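Local structure of UDP-glucose:anthocyanidin 3-O-glucosyltransferase (Clitoria ternatea, 4REL) at residues 15-20 with 134-139; 212-217 with 237-242; 286-291 with 390-395. The protein belongs to the plant glycosyltransferases of the GT-B fold, with two Rossmann-like domains facing each other across a cleft. All coordinates share one frame; numbering follows the deposited sequence.

How the contacts relate
From the N terminus, contact 1 comes first, bringing the start of helix 18-31 to the end of strand 131-135. Contact 2 then closes a much shorter loop between the exits of strands 208-211 and 233-235. These two touch: Trp135 O and Asn212 N are 3.1 Å apart, a probable hydrogen bond between neighbouring strand ends, and Pro20 packs on Asn212. Contact 3 closes a loop of about a hundred residues by pairing helices 279-292 and 392-403 in the second domain, its centre about 31 Å from that of contact 1 and about 33 Å from that of contact 2. The three follow in series, none nested or crossing, as each Rossmann-like domain of this GT-B chain closes its own loops.

Contact 1 of 3, residues 15-20 with 134-139; sequences GSHLPP and FWPNVS. With KMP (3,5,7-trihydroxy-2-(4-hydroxyphenyl)-4H-chromen-4-one), chain B.
His17 and Pro136 mark the closest backbone approach, their CA atoms 6.5 Å apart, where the turn leading into helix 18-31 meets the loop that leaves strand 131-135. No hydrogen bond links the two segments directly; instead they meet by packing and share a ligand, 3,5,7-trihydroxy-2-(4-hydroxyphenyl)-4H-chromen-4-one. The imidazole of His17 has its CG anti to the carbonyl carbon (chi1 -69°), which carries the ring across to the second segment. There ND1 lies 3.5 Å from Pro136 CG, and CE1 lies 3.2 Å from Asn137 ND2, with ring and amide planes 55° apart. At the ring edge His17 NE2 makes a very short hydrogen bond of 2.5 Å to the ligand atom O27, and either atom could be the donor. ND1 is hydrogen-bonded to Asp114 OD1, so both ring nitrogens are engaged and the rotation of the imidazole is fixed. Asn137 faces two ways: OD1 sits 3.3 Å above the Trp135 ring, over its centre, while ND2 comes within 2.9 Å of ligand O13. Farther from the pocket, Pro20 CB lies in the plane of the Phe134 ring, 3.9 Å from CZ at its edge. Phe134 also packs on Leu21 and Leu24 of helix 18-31 and on Val210 of the neighbouring strand 208-211, filling the layer between helix and sheet.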
loop_
_atom_site.group_PDB
_atom_site.type_symbol
_atom_site.label_atom_id
_atom_site.label_comp_id
_atom_site.label_asym_id
_atom_site.label_seq_id
_atom_site.Cartn_x
_atom_site.Cartn_y
_atom_site.Cartn_z
ATOM N N GLY A 15 8.901 0.910 5.507
ATOM C CA GLY A 15 7.875 -0.113 5.670
ATOM C C GLY A 15 7.123 -0.609 4.449
ATOM O O GLY A 15 7.649 -1.393 3.659
ATOM N N SER A 16 5.896 -0.125 4.288
ATOM C CA SER A 16 4.958 -0.687 3.319
ATOM C C SER A 16 5.357 -0.455 1.867
ATOM O O SER A 16 4.838 -1.108 0.963
ATOM C CB SER A 16 3.559 -0.114 3.558
ATOM O OG SER A 16 3.549 1.290 3.347
ATOM N N HIS A 17 6.267 0.482 1.633
ATOM C CA HIS A 17 6.732 0.718 0.268
ATOM C C HIS A 17 7.802 -0.265 -0.188
ATOM O O HIS A 17 8.097 -0.341 -1.377
ATOM C CB HIS A 17 7.264 2.139 0.125
ATOM C CG HIS A 17 6.194 3.179 0.209
ATOM N ND1 HIS A 17 5.804 3.925 -0.877
ATOM C CD2 HIS A 17 5.417 3.570 1.247
ATOM C CE1 HIS A 17 4.839 4.759 -0.506
ATOM N NE2 HIS A 17 4.581 4.552 0.770
ATOM N N LEU A 18 8.380 -1.005 0.751
ATOM C CA LEU A 18 9.539 -1.840 0.446
ATOM C C LEU A 18 9.217 -3.192 -0.217
ATOM O O LEU A 18 9.745 -3.489 -1.297
ATOM C CB LEU A 18 10.441 -1.988 1.681
ATOM C CG LEU A 18 11.142 -0.673 2.040
ATOM C CD1 LEU A 18 11.595 -0.648 3.499
ATOM C CD2 LEU A 18 12.327 -0.456 1.088
ATOM N N PRO A 19 8.353 -4.016 0.404
ATOM C CA PRO A 19 8.086 -5.284 -0.290
ATOM C C PRO A 19 7.506 -5.169 -1.724
ATOM O O PRO A 19 7.943 -5.936 -2.586
ATOM C CB PRO A 19 7.113 -6.006 0.653
ATOM C CG PRO A 19 7.406 -5.426 2.007
ATOM C CD PRO A 19 7.723 -3.976 1.740
ATOM N N PRO A 20 6.557 -4.240 -1.988
ATOM C CA PRO A 20 6.036 -4.213 -3.364
ATOM C C PRO A 20 7.093 -3.889 -4.422
ATOM O O PRO A 20 7.018 -4.421 -5.539
ATOM C CB PRO A 20 4.985 -3.092 -3.331
ATOM C CG PRO A 20 4.610 -2.952 -1.894
ATOM C CD PRO A 20 5.831 -3.302 -1.104
ATOM N N PHE A 134 7.140 4.126 -9.765
ATOM C CA PHE A 134 6.380 2.994 -9.231
ATOM C C PHE A 134 5.380 3.537 -8.210
ATOM O O PHE A 134 5.736 4.375 -7.370
ATOM C CB PHE A 134 7.351 1.996 -8.575
ATOM C CG PHE A 134 6.683 0.785 -7.949
ATOM C CD1 PHE A 134 6.045 -0.163 -8.739
ATOM C CD2 PHE A 134 6.734 0.583 -6.567
ATOM C CE1 PHE A 134 5.459 -1.291 -8.163
ATOM C CE2 PHE A 134 6.148 -0.547 -5.980
ATOM C CZ PHE A 134 5.505 -1.485 -6.792
ATOM N N TRP A 135 4.141 3.054 -8.281
ATOM C CA TRP A 135 3.051 3.547 -7.433
ATOM C C TRP A 135 2.423 2.423 -6.614
ATOM O O TRP A 135 1.540 1.708 -7.105
ATOM C CB TRP A 135 1.973 4.179 -8.317
ATOM C CG TRP A 135 0.922 4.917 -7.544
ATOM C CD1 TRP A 135 -0.324 4.470 -7.219
ATOM C CD2 TRP A 135 1.035 6.238 -6.998
ATOM N NE1 TRP A 135 -0.997 5.434 -6.500
ATOM C CE2 TRP A 135 -0.184 6.528 -6.362
ATOM C CE3 TRP A 135 2.048 7.200 -7.000
ATOM C CZ2 TRP A 135 -0.418 7.752 -5.722
ATOM C CZ3 TRP A 135 1.821 8.407 -6.363
ATOM C CH2 TRP A 135 0.593 8.672 -5.730
ATOM N N PRO A 136 2.878 2.251 -5.361
ATOM C CA PRO A 136 2.346 1.166 -4.533
ATOM C C PRO A 136 1.226 1.639 -3.600
ATOM O O PRO A 136 0.883 0.949 -2.646
ATOM C CB PRO A 136 3.572 0.747 -3.720
ATOM C CG PRO A 136 4.270 2.060 -3.466
ATOM C CD PRO A 136 4.104 2.828 -4.785
ATOM N N ASN A 137 0.670 2.811 -3.869
ATOM C CA ASN A 137 -0.390 3.351 -3.028
ATOM C C ASN A 137 -1.742 3.034 -3.618
ATOM O O ASN A 137 -1.842 2.225 -4.540
ATOM C CB ASN A 137 -0.176 4.850 -2.893
ATOM C CG ASN A 137 1.294 5.182 -2.802
ATOM O OD1 ASN A 137 1.872 5.820 -3.695
ATOM N ND2 ASN A 137 1.930 4.677 -1.752
ATOM N N VAL A 138 -2.792 3.639 -3.079
ATOM C CA VAL A 138 -4.111 3.435 -3.645
ATOM C C VAL A 138 -4.087 3.958 -5.074
ATOM O O VAL A 138 -3.737 5.111 -5.319
ATOM C CB VAL A 138 -5.197 4.119 -2.789
ATOM C CG1 VAL A 138 -6.582 3.860 -3.376
ATOM C CG2 VAL A 138 -5.120 3.579 -1.372
ATOM N N SER A 139 -4.412 3.085 -6.021
ATOM C CA SER A 139 -4.332 3.430 -7.439
ATOM C C SER A 139 -5.078 4.730 -7.748
ATOM O O SER A 139 -4.528 5.641 -8.365
ATOM C CB SER A 139 -4.900 2.287 -8.288
ATOM O OG SER A 139 -6.237 1.997 -7.901
HETATM C C1 KMP B . -0.931 10.275 0.846
HETATM C C2 KMP B . -0.501 8.992 0.555
HETATM C C3 KMP B . 0.495 8.355 1.443
HETATM C C4 KMP B . 0.998 9.100 2.615
HETATM C C5 KMP B . 0.510 10.385 2.821
HETATM C C6 KMP B . -0.431 10.952 1.957
HETATM C C9 KMP B . 0.990 6.983 1.183
HETATM C C10 KMP B . 1.989 6.424 2.122
HETATM C C11 KMP B . 2.439 7.266 3.278
HETATM C C14 KMP B . 3.441 6.780 4.277
HETATM C C15 KMP B . 4.217 5.643 4.059
HETATM C C16 KMP B . 5.134 5.221 5.010
HETATM C C17 KMP B . 5.281 5.931 6.191
HETATM C C18 KMP B . 4.515 7.067 6.417
HETATM C C19 KMP B . 3.601 7.489 5.460
HETATM O O12 KMP B . 1.924 8.535 3.461
HETATM O O13 KMP B . 0.571 6.331 0.197
HETATM O O24 KMP B . 6.181 5.510 7.123
HETATM O O27 KMP B . 2.445 5.161 1.899
HETATM O O29 KMP B . -0.874 12.215 2.209
HETATM O O30 KMP B . -0.976 8.313 -0.526
HETATM O O HOH W 1 1.962 1.953 0.406
#

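Contact 2 of 3, residues 212-217 with 237-242; sequences NFFAEL and VPLPCP
Loops leaving the carboxyl ends of two neighbouring parallel strands, 208-211 and 233-235, meet here through Asn212, Phe214 and Pro238, and their approach illustrates how a Rossmann-like sheet brings the loops after successive strands together at its carboxyl end. Asn212 and Pro238 are nearest in backbone, with CA atoms 5.0 Å apart. The pyrrolidine of Pro238 is wedged between two side chains of the first loop. From one of them, Asn212 OD1 comes within 3.5 Å of Pro238 CB; CG of this asparagine stands anti to the backbone N (chi1 -162°), which swings the amide over to the proline, the two side chains crossing at a slant. From the other, the Phe214 ring offers a face: Pro238 CD lies 4.0 Å from its centroid and 27° off the ring normal, a CH-pi contact, and Pro238 CG reaches to 3.6 Å from Phe214 CZ. Strand 208-211, helix 220-229 and strand 233-235 form a beta-alpha-beta crossover, so the two loops emerge together at the same end of the sheet, strand 233-235 being one of its two outermost strands. Leu239 CD2 stands near the plane of the Phe214 ring, at its edge, whereas Val237 CG1 meets the same ring obliquely at CE1. No direct hydrogen bond crosses between the loops; a water does the bridging, accepting from Asn212 ND2 at 2.9 Å and donating to Pro238 O at 2.8 Å. Beyond this cluster Met350 of helix 346-354 touches Phe214, Pro238 and Leu239, and Val422 of helix 409-425 packs on Phe214.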
loop_
_atom_site.group_PDB
_atom_site.type_symbol
_atom_site.label_atom_id
_atom_site.label_comp_id
_atom_site.label_asym_id
_atom_site.label_seq_id
_atom_site.Cartn_x
_atom_site.Cartn_y
_atom_site.Cartn_z
ATOM N N ASN A 212 0.881 -0.698 -8.962
ATOM C CA ASN A 212 0.921 -1.988 -8.279
ATOM C C ASN A 212 -0.501 -2.454 -7.973
ATOM O O ASN A 212 -0.878 -2.609 -6.815
ATOM C CB ASN A 212 1.688 -1.824 -6.960
ATOM C CG ASN A 212 2.156 -3.144 -6.381
ATOM O OD1 ASN A 212 2.660 -4.009 -7.105
ATOM N ND2 ASN A 212 1.987 -3.309 -5.064
ATOM N N PHE A 213 -1.298 -2.673 -9.010
ATOM C CA PHE A 213 -2.698 -3.027 -8.805
ATOM C C PHE A 213 -3.287 -3.712 -10.037
ATOM O O PHE A 213 -2.572 -4.051 -10.975
ATOM C CB PHE A 213 -3.498 -1.767 -8.447
ATOM C CG PHE A 213 -4.783 -2.054 -7.722
ATOM C CD1 PHE A 213 -4.772 -2.780 -6.541
ATOM C CD2 PHE A 213 -5.993 -1.601 -8.222
ATOM C CE1 PHE A 213 -5.950 -3.057 -5.859
ATOM C CE2 PHE A 213 -7.179 -1.879 -7.557
ATOM C CZ PHE A 213 -7.159 -2.604 -6.374
ATOM N N PHE A 214 -4.600 -3.912 -10.019
ATOM C CA PHE A 214 -5.307 -4.599 -11.090
ATOM C C PHE A 214 -6.096 -3.574 -11.898
ATOM O O PHE A 214 -7.046 -2.981 -11.389
ATOM C CB PHE A 214 -6.278 -5.626 -10.483
ATOM C CG PHE A 214 -5.668 -6.488 -9.397
ATOM C CD1 PHE A 214 -4.836 -7.552 -9.722
ATOM C CD2 PHE A 214 -5.951 -6.248 -8.059
ATOM C CE1 PHE A 214 -4.279 -8.346 -8.724
ATOM C CE2 PHE A 214 -5.404 -7.040 -7.056
ATOM C CZ PHE A 214 -4.565 -8.089 -7.391
ATOM N N ALA A 215 -5.708 -3.363 -13.154
ATOM C CA ALA A 215 -6.360 -2.359 -13.991
ATOM C C ALA A 215 -7.866 -2.593 -14.091
ATOM O O ALA A 215 -8.652 -1.645 -14.145
ATOM C CB ALA A 215 -5.731 -2.346 -15.380
ATOM N N GLU A 216 -8.252 -3.868 -14.101
ATOM C CA GLU A 216 -9.653 -4.267 -14.244
ATOM C C GLU A 216 -10.528 -3.823 -13.073
ATOM O O GLU A 216 -11.755 -3.795 -13.184
ATOM C CB GLU A 216 -9.737 -5.789 -14.440
ATOM C CG GLU A 216 -9.131 -6.298 -15.748
ATOM C CD GLU A 216 -7.619 -6.517 -15.693
ATOM O OE1 GLU A 216 -6.966 -6.095 -14.711
ATOM O OE2 GLU A 216 -7.084 -7.125 -16.644
ATOM N N LEU A 217 -9.905 -3.459 -11.957
ATOM C CA LEU A 217 -10.644 -3.010 -10.773
ATOM C C LEU A 217 -10.792 -1.499 -10.673
ATOM O O LEU A 217 -11.615 -1.004 -9.905
ATOM C CB LEU A 217 -9.985 -3.522 -9.486
ATOM C CG LEU A 217 -10.268 -4.950 -9.041
ATOM C CD1 LEU A 217 -9.749 -5.151 -7.615
ATOM C CD2 LEU A 217 -11.754 -5.237 -9.106
ATOM N N VAL A 237 0.796 -6.841 -11.850
ATOM C CA VAL A 237 0.071 -7.552 -10.803
ATOM C C VAL A 237 0.853 -7.510 -9.496
ATOM O O VAL A 237 2.030 -7.885 -9.460
ATOM C CB VAL A 237 -0.191 -9.019 -11.226
ATOM C CG1 VAL A 237 -0.577 -9.876 -10.037
ATOM C CG2 VAL A 237 -1.273 -9.067 -12.295
ATOM N N PRO A 238 0.202 -7.054 -8.417
ATOM C CA PRO A 238 0.852 -6.842 -7.114
ATOM C C PRO A 238 1.094 -8.114 -6.313
ATOM O O PRO A 238 1.778 -8.052 -5.293
ATOM C CB PRO A 238 -0.160 -5.964 -6.361
ATOM C CG PRO A 238 -1.478 -6.293 -6.992
ATOM C CD PRO A 238 -1.167 -6.503 -8.444
ATOM N N LEU A 239 0.522 -9.235 -6.755
ATOM C CA LEU A 239 0.680 -10.508 -6.062
ATOM C C LEU A 239 2.150 -10.867 -5.922
ATOM O O LEU A 239 2.954 -10.554 -6.804
ATOM C CB LEU A 239 -0.054 -11.623 -6.816
ATOM C CG LEU A 239 -1.571 -11.440 -6.896
ATOM C CD1 LEU A 239 -2.218 -12.588 -7.670
ATOM C CD2 LEU A 239 -2.165 -11.322 -5.501
ATOM N N PRO A 240 2.510 -11.522 -4.805
ATOM C CA PRO A 240 3.914 -11.859 -4.544
ATOM C C PRO A 240 4.437 -12.938 -5.480
ATOM O O PRO A 240 3.758 -13.943 -5.712
ATOM C CB PRO A 240 3.886 -12.397 -3.107
ATOM C CG PRO A 240 2.483 -12.902 -2.920
ATOM C CD PRO A 240 1.625 -11.930 -3.696
ATOM N N CYS A 241 5.629 -12.727 -6.022
ATOM C CA CYS A 241 6.328 -13.802 -6.706
ATOM C C CYS A 241 6.914 -14.703 -5.619
ATOM O O CYS A 241 7.183 -14.239 -4.512
ATOM C CB CYS A 241 7.428 -13.250 -7.615
ATOM S SG CYS A 241 8.766 -12.441 -6.734
ATOM N N PRO A 242 7.105 -15.996 -5.922
ATOM C CA PRO A 242 7.552 -16.941 -4.890
ATOM C C PRO A 242 8.820 -16.516 -4.142
ATOM O O PRO A 242 8.936 -16.823 -2.952
ATOM C CB PRO A 242 7.790 -18.244 -5.674
ATOM C CG PRO A 242 7.759 -17.858 -7.129
ATOM C CD PRO A 242 6.865 -16.664 -7.211
HETATM O O HOH W 2 2.556 -5.811 -3.796
#

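Contact 3 of 3, residues 286-291 with 390-395; sequences AEALEE and FTKNGF
Ala288 meets Lys392 and Phe395 where two helices of the C-terminal Rossmann-like domain, 279-292 and 392-403, pack together, and a small residue shows how close such helices can come: the CA atoms of Ala288 and Lys392 are only 4.5 Å apart. The methyl of Ala288 sits at the centre of the contact, its CB 3.6 Å from Lys392 O and 3.4 Å from Phe395 CD2, approaching the ring obliquely. Phe395 has CG anti to the backbone N (chi1 -174°), which sets CD2 against the Ala288 methyl. Leu289 CG adds a looser contact with Phe395 CE2. On the outer side the aliphatic part of Lys392, in one of its two modelled conformers, crosses Glu287 at about a right angle, with CD 3.7 Å from Glu287 CB; their charged ends do not meet. A water donates to Asn393 OD1 and, in one conformer, to Glu291 OE1. In the next shell, Phe390 CE1 stands 4.1 Å above the Phe395 ring plane, over its centre, and Val285 touches both phenylalanines. The turn that delivers Lys392 and Phe395 is held by an N-cap: Thr391 OG1 accepts from Gly394 N at 3.0 Å, with an N-H...O angle of 142°.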
loop_
_atom_site.group_PDB
_atom_site.type_symbol
_atom_site.label_atom_id
_atom_site.label_comp_id
_atom_site.label_asym_id
_atom_site.label_seq_id
_atom_site.Cartn_x
_atom_site.Cartn_y
_atom_site.Cartn_z
ATOM N N ALA A 286 -12.249 -3.483 21.211
ATOM C CA ALA A 286 -12.366 -4.621 22.127
ATOM C C ALA A 286 -13.798 -4.821 22.640
ATOM O O ALA A 286 -14.320 -5.939 22.614
ATOM C CB ALA A 286 -11.384 -4.494 23.295
ATOM N N GLU A 287 -14.435 -3.744 23.100
ATOM C CA GLU A 287 -15.804 -3.842 23.608
ATOM C C GLU A 287 -16.775 -4.387 22.563
ATOM O O GLU A 287 -17.635 -5.223 22.870
ATOM C CB GLU A 287 -16.286 -2.469 24.085
ATOM C CG GLU A 287 -15.559 -1.977 25.315
ATOM C CD GLU A 287 -15.995 -0.591 25.726
ATOM O OE1 GLU A 287 -16.711 0.070 24.939
ATOM O OE2 GLU A 287 -15.617 -0.160 26.834
ATOM N N ALA A 288 -16.641 -3.897 21.333
ATOM C CA ALA A 288 -17.526 -4.306 20.240
ATOM C C ALA A 288 -17.281 -5.759 19.873
ATOM O O ALA A 288 -18.217 -6.518 19.656
ATOM C CB ALA A 288 -17.334 -3.421 19.025
ATOM N N LEU A 289 -16.015 -6.148 19.798
ATOM C CA LEU A 289 -15.699 -7.536 19.473
ATOM C C LEU A 289 -16.294 -8.470 20.516
ATOM O O LEU A 289 -16.951 -9.454 20.172
ATOM C CB LEU A 289 -14.184 -7.740 19.365
ATOM C CG LEU A 289 -13.520 -7.254 18.079
ATOM C CD1 LEU A 289 -12.003 -7.448 18.162
ATOM C CD2 LEU A 289 -14.078 -7.975 16.860
ATOM N N GLU A 290 -16.092 -8.151 21.792
ATOM C CA GLU A 290 -16.620 -9.000 22.858
ATOM C C GLU A 290 -18.145 -9.049 22.826
ATOM O O GLU A 290 -18.743 -10.120 22.908
ATOM C CB GLU A 290 -16.147 -8.527 24.242
ATOM C CG GLU A 290 -16.713 -9.378 25.371
ATOM C CD GLU A 290 -16.055 -9.119 26.709
ATOM O OE1 GLU A 290 -15.214 -8.197 26.811
ATOM O OE2 GLU A 290 -16.374 -9.856 27.669
ATOM N N GLU A 291 -18.771 -7.884 22.705
ATOM C CA GLU A 291 -20.225 -7.819 22.742
ATOM C C GLU A 291 -20.849 -8.512 21.531
ATOM O O GLU A 291 -21.924 -9.095 21.638
ATOM C CB GLU A 291 -20.701 -6.366 22.848
ATOM C CG GLU A 291 -21.963 -6.189 23.677
ATOM C CD GLU A 291 -23.153 -5.741 22.850
ATOM O OE1 GLU A 291 -22.997 -4.808 22.032
ATOM O OE2 GLU A 291 -24.247 -6.325 23.017
ATOM N N PHE A 390 -14.129 4.191 15.371
ATOM C CA PHE A 390 -14.609 3.013 16.073
ATOM C C PHE A 390 -15.353 3.417 17.329
ATOM O O PHE A 390 -14.842 4.180 18.147
ATOM C CB PHE A 390 -13.453 2.088 16.464
ATOM C CG PHE A 390 -12.871 1.318 15.313
ATOM C CD1 PHE A 390 -13.647 0.405 14.606
ATOM C CD2 PHE A 390 -11.544 1.488 14.951
ATOM C CE1 PHE A 390 -13.106 -0.320 13.546
ATOM C CE2 PHE A 390 -11.000 0.773 13.894
ATOM C CZ PHE A 390 -11.777 -0.132 13.195
ATOM N N THR A 391 -16.573 2.919 17.457
ATOM C CA THR A 391 -17.328 3.025 18.698
ATOM C C THR A 391 -17.882 1.635 18.929
ATOM O O THR A 391 -17.988 0.854 17.992
ATOM C CB THR A 391 -18.517 3.980 18.574
ATOM O OG1 THR A 391 -19.441 3.459 17.608
ATOM C CG2 THR A 391 -18.064 5.377 18.143
ATOM N N LYS A 392 -18.265 1.316 20.155
ATOM C CA LYS A 392 -18.806 -0.018 20.427
ATOM C C LYS A 392 -20.077 -0.293 19.631
ATOM O O LYS A 392 -20.147 -1.256 18.877
ATOM C CB LYS A 392 -19.063 -0.236 21.920
ATOM C CG LYS A 392 -19.624 -1.623 22.240
ATOM C CD LYS A 392 -19.903 -1.791 23.728
ATOM C CE LYS A 392 -20.991 -0.845 24.202
ATOM N NZ LYS A 392 -21.199 -0.921 25.678
ATOM N N ASN A 393 -21.084 0.556 19.778
ATOM C CA ASN A 393 -22.348 0.308 19.097
ATOM C C ASN A 393 -22.243 0.329 17.581
ATOM O O ASN A 393 -22.823 -0.515 16.909
ATOM C CB ASN A 393 -23.432 1.272 19.594
ATOM C CG ASN A 393 -23.831 1.000 21.043
ATOM O OD1 ASN A 393 -23.507 -0.053 21.603
ATOM N ND2 ASN A 393 -24.540 1.950 21.652
ATOM N N GLY A 394 -21.477 1.275 17.045
ATOM C CA GLY A 394 -21.345 1.400 15.603
ATOM C C GLY A 394 -20.634 0.218 14.975
ATOM O O GLY A 394 -21.057 -0.298 13.945
ATOM N N PHE A 395 -19.544 -0.208 15.602
ATOM C CA PHE A 395 -18.745 -1.318 15.094
ATOM C C PHE A 395 -19.524 -2.636 15.195
ATOM O O PHE A 395 -19.461 -3.462 14.282
ATOM C CB PHE A 395 -17.414 -1.369 15.856
ATOM C CG PHE A 395 -16.432 -2.388 15.341
ATOM C CD1 PHE A 395 -16.470 -2.840 14.033
ATOM C CD2 PHE A 395 -15.455 -2.881 16.186
ATOM C CE1 PHE A 395 -15.563 -3.777 13.590
ATOM C CE2 PHE A 395 -14.538 -3.819 15.751
ATOM C CZ PHE A 395 -14.590 -4.267 14.447
HETATM O O HOH W 3 -23.958 -2.504 20.829
#